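Local structure of beta-lactamase II (Erythrobacter litoralis, 6V72) at residues A[230-233]-A[234-237]. The protein probably hydrolyses beta-lactams to substituted beta-amino acids, as a zinc-dependent class B beta-lactamase. Residues are numbered along the deposited sequence; the frame is centred on the assembly and turned at random.
Sequences EGRK and AIER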
ATOM      1  N   GLU A 230      11.255   6.519  16.781  1.00 17.12           N
ATOM      2  CA  GLU A 230      12.647   6.356  16.402  1.00 17.82           C
ATOM      3  C   GLU A 230      13.207   7.744  16.138  1.00 18.38           C
ATOM      4  O   GLU A 230      12.677   8.739  16.641  1.00 21.78           O
ATOM      5  CB  GLU A 230      12.756   5.393  15.209  1.00 18.74           C
ATOM      6  CG  GLU A 230      12.083   5.891  13.945  1.00 22.31           C
ATOM      7  CD  GLU A 230      12.382   4.985  12.763  1.00 24.87           C
ATOM      8  OE1 GLU A 230      13.528   5.004  12.267  1.00 26.52           O
ATOM      9  OE2 GLU A 230      11.473   4.243  12.345  1.00 25.49           O
ATOM     10  N   GLY A 231      14.288   7.821  15.373  1.00 19.13           N
ATOM     11  CA  GLY A 231      14.907   9.082  15.049  1.00 19.26           C
ATOM     12  C   GLY A 231      14.467   9.623  13.704  1.00 17.93           C
ATOM     13  O   GLY A 231      13.486   9.167  13.101  1.00 17.85           O
ATOM     14  N   ARG A 232      15.225  10.603  13.210  1.00 17.98           N
ATOM     15  CA  ARG A 232      14.808  11.284  11.991  1.00 17.77           C
ATOM     16  C   ARG A 232      14.970  10.434  10.738  1.00 17.52           C
ATOM     17  O   ARG A 232      14.519  10.857   9.668  1.00 17.62           O
ATOM     18  CB  ARG A 232      15.551  12.613  11.853  1.00 17.44           C
ATOM     19  CG  ARG A 232      15.215  13.589  12.969  1.00 17.96           C
ATOM     20  CD  ARG A 232      15.768  14.977  12.726  1.00 17.89           C
ATOM     21  NE  ARG A 232      15.114  15.761  11.677  1.00 18.18           N
ATOM     22  CZ  ARG A 232      14.105  16.598  11.892  1.00 19.41           C
ATOM     23  NH1 ARG A 232      13.605  17.315  10.885  1.00 18.00           N
ATOM     24  NH2 ARG A 232      13.584  16.707  13.113  1.00 19.94           N
ATOM     25  N   LYS A 233      15.581   9.248  10.830  1.00 18.35           N
ATOM     26  CA  LYS A 233      15.572   8.344   9.683  1.00 17.53           C
ATOM     27  C   LYS A 233      14.156   8.055   9.196  1.00 15.78           C
ATOM     28  O   LYS A 233      13.953   7.824   8.002  1.00 17.05           O
ATOM     29  CB  LYS A 233      16.289   7.034  10.016  1.00 20.48           C
ATOM     30  CG  LYS A 233      16.601   6.215   8.754  1.00 28.08           C
ATOM     31  CD  LYS A 233      17.086   4.811   9.056  1.00 36.33           C
ATOM     32  CE  LYS A 233      17.825   4.232   7.856  1.00 40.94           C
ATOM     33  NZ  LYS A 233      18.448   2.917   8.168  1.00 45.37           N
ATOM     34  N   ALA A 234      13.157   8.083  10.089  1.00 16.65           N
ATOM     35  CA  ALA A 234      11.779   7.891   9.645  1.00 15.69           C
ATOM     36  C   ALA A 234      11.362   8.978   8.665  1.00 14.80           C
ATOM     37  O   ALA A 234      10.673   8.700   7.675  1.00 14.55           O
ATOM     38  CB  ALA A 234      10.827   7.886  10.852  1.00 15.70           C
ATOM     39  N   ILE A 235      11.782  10.224   8.917  1.00 13.96           N
ATOM     40  CA  ILE A 235      11.494  11.305   7.976  1.00 14.02           C
ATOM     41  C   ILE A 235      12.243  11.081   6.673  1.00 12.80           C
ATOM     42  O   ILE A 235      11.685  11.245   5.579  1.00 14.33           O
ATOM     43  CB  ILE A 235      11.866  12.665   8.588  1.00 13.67           C
ATOM     44  CG1 ILE A 235      11.063  12.939   9.859  1.00 15.81           C
ATOM     45  CG2 ILE A 235      11.657  13.775   7.584  1.00 18.26           C
ATOM     46  CD1 ILE A 235      11.513  14.236  10.554  1.00 18.62           C
ATOM     47  N   GLU A 236      13.528  10.726   6.773  1.00 13.91           N
ATOM     48  CA  GLU A 236      14.357  10.540   5.583  1.00 17.25           C
ATOM     49  C   GLU A 236      13.795   9.451   4.682  1.00 16.49           C
ATOM     50  O   GLU A 236      13.712   9.626   3.457  1.00 16.00           O
ATOM     51  CB  GLU A 236      15.788  10.200   5.994  1.00 20.39           C
ATOM     52  CG  GLU A 236      16.715   9.912   4.820  1.00 25.95           C
ATOM     53  CD  GLU A 236      18.046   9.305   5.248  1.00 32.34           C
ATOM     54  OE1 GLU A 236      18.787   9.963   6.011  1.00 35.50           O
ATOM     55  OE2 GLU A 236      18.346   8.163   4.825  1.00 37.36           O
ATOM     56  N   ARG A 237      13.417   8.311   5.269  1.00 15.81           N
ATOM     57  CA  ARG A 237      12.880   7.227   4.465  1.00 13.58           C
ATOM     58  C   ARG A 237      11.523   7.593   3.896  1.00 13.22           C
ATOM     59  O   ARG A 237      11.258   7.318   2.726  1.00 14.04           O
ATOM     60  CB  ARG A 237      12.790   5.934   5.279  1.00 13.98           C
ATOM     61  CG  ARG A 237      12.134   4.775   4.547  1.00 16.36           C
ATOM     62  CD  ARG A 237      12.879   4.362   3.277  1.00 17.28           C
ATOM     63  NE  ARG A 237      14.296   4.085   3.492  1.00 20.27           N
ATOM     64  CZ  ARG A 237      14.783   2.897   3.860  1.00 22.20           C
ATOM     65  NH1 ARG A 237      16.100   2.729   4.026  1.00 24.86           N
ATOM     66  NH2 ARG A 237      13.957   1.870   4.074  1.00 23.10           N
TER
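Ile-235 lies alongside Arg-232, and the two side chains point the same way. CB of Ile-235 sits 3.4 Å from Arg-232 O. CG1 passes the same oxygen less closely. It stands anti to the carbonyl carbon (chi1 -61°), and the chain then runs on extended to CD1. That methyl lies over the centre of one face of the Arg-232 guanidinium. Its closest approach there is 3.7 Å, from CD1 to Arg-232 NH1. Arg-232 NH2 also bonds to the carbonyl oxygens of Phe-216 and Ala-219, and NH1 makes a weak bond to Ala-213 O. The Ile-235 side chain also packs on Val-209, Phe-212 and Ala-213 of helix 205-215.

Here the loop after strand 221-223 runs into the first turn of helix 233-243, the last helix of this metallo-beta-lactamase chain. Ala-234 N donates to Gly-231 O at 3.2 Å. Glu-236 N reaches Arg-232 O at 3.1 Å. Arg-237 N meets Lys-233 O at 2.8 Å, with an N-H...O angle of 169°. The last two are i to i+4 helix bonds.

The Glu-230 side chain, extended beyond CG, lies alongside Ala-234 CB. Its CD comes within 3.8 Å of Ala-234 CB. Glu-230 OE2 accepts a hydrogen bond from Gly-189 N. Ala-234 is buried, and its CB packs against Ile-186 and Met-224.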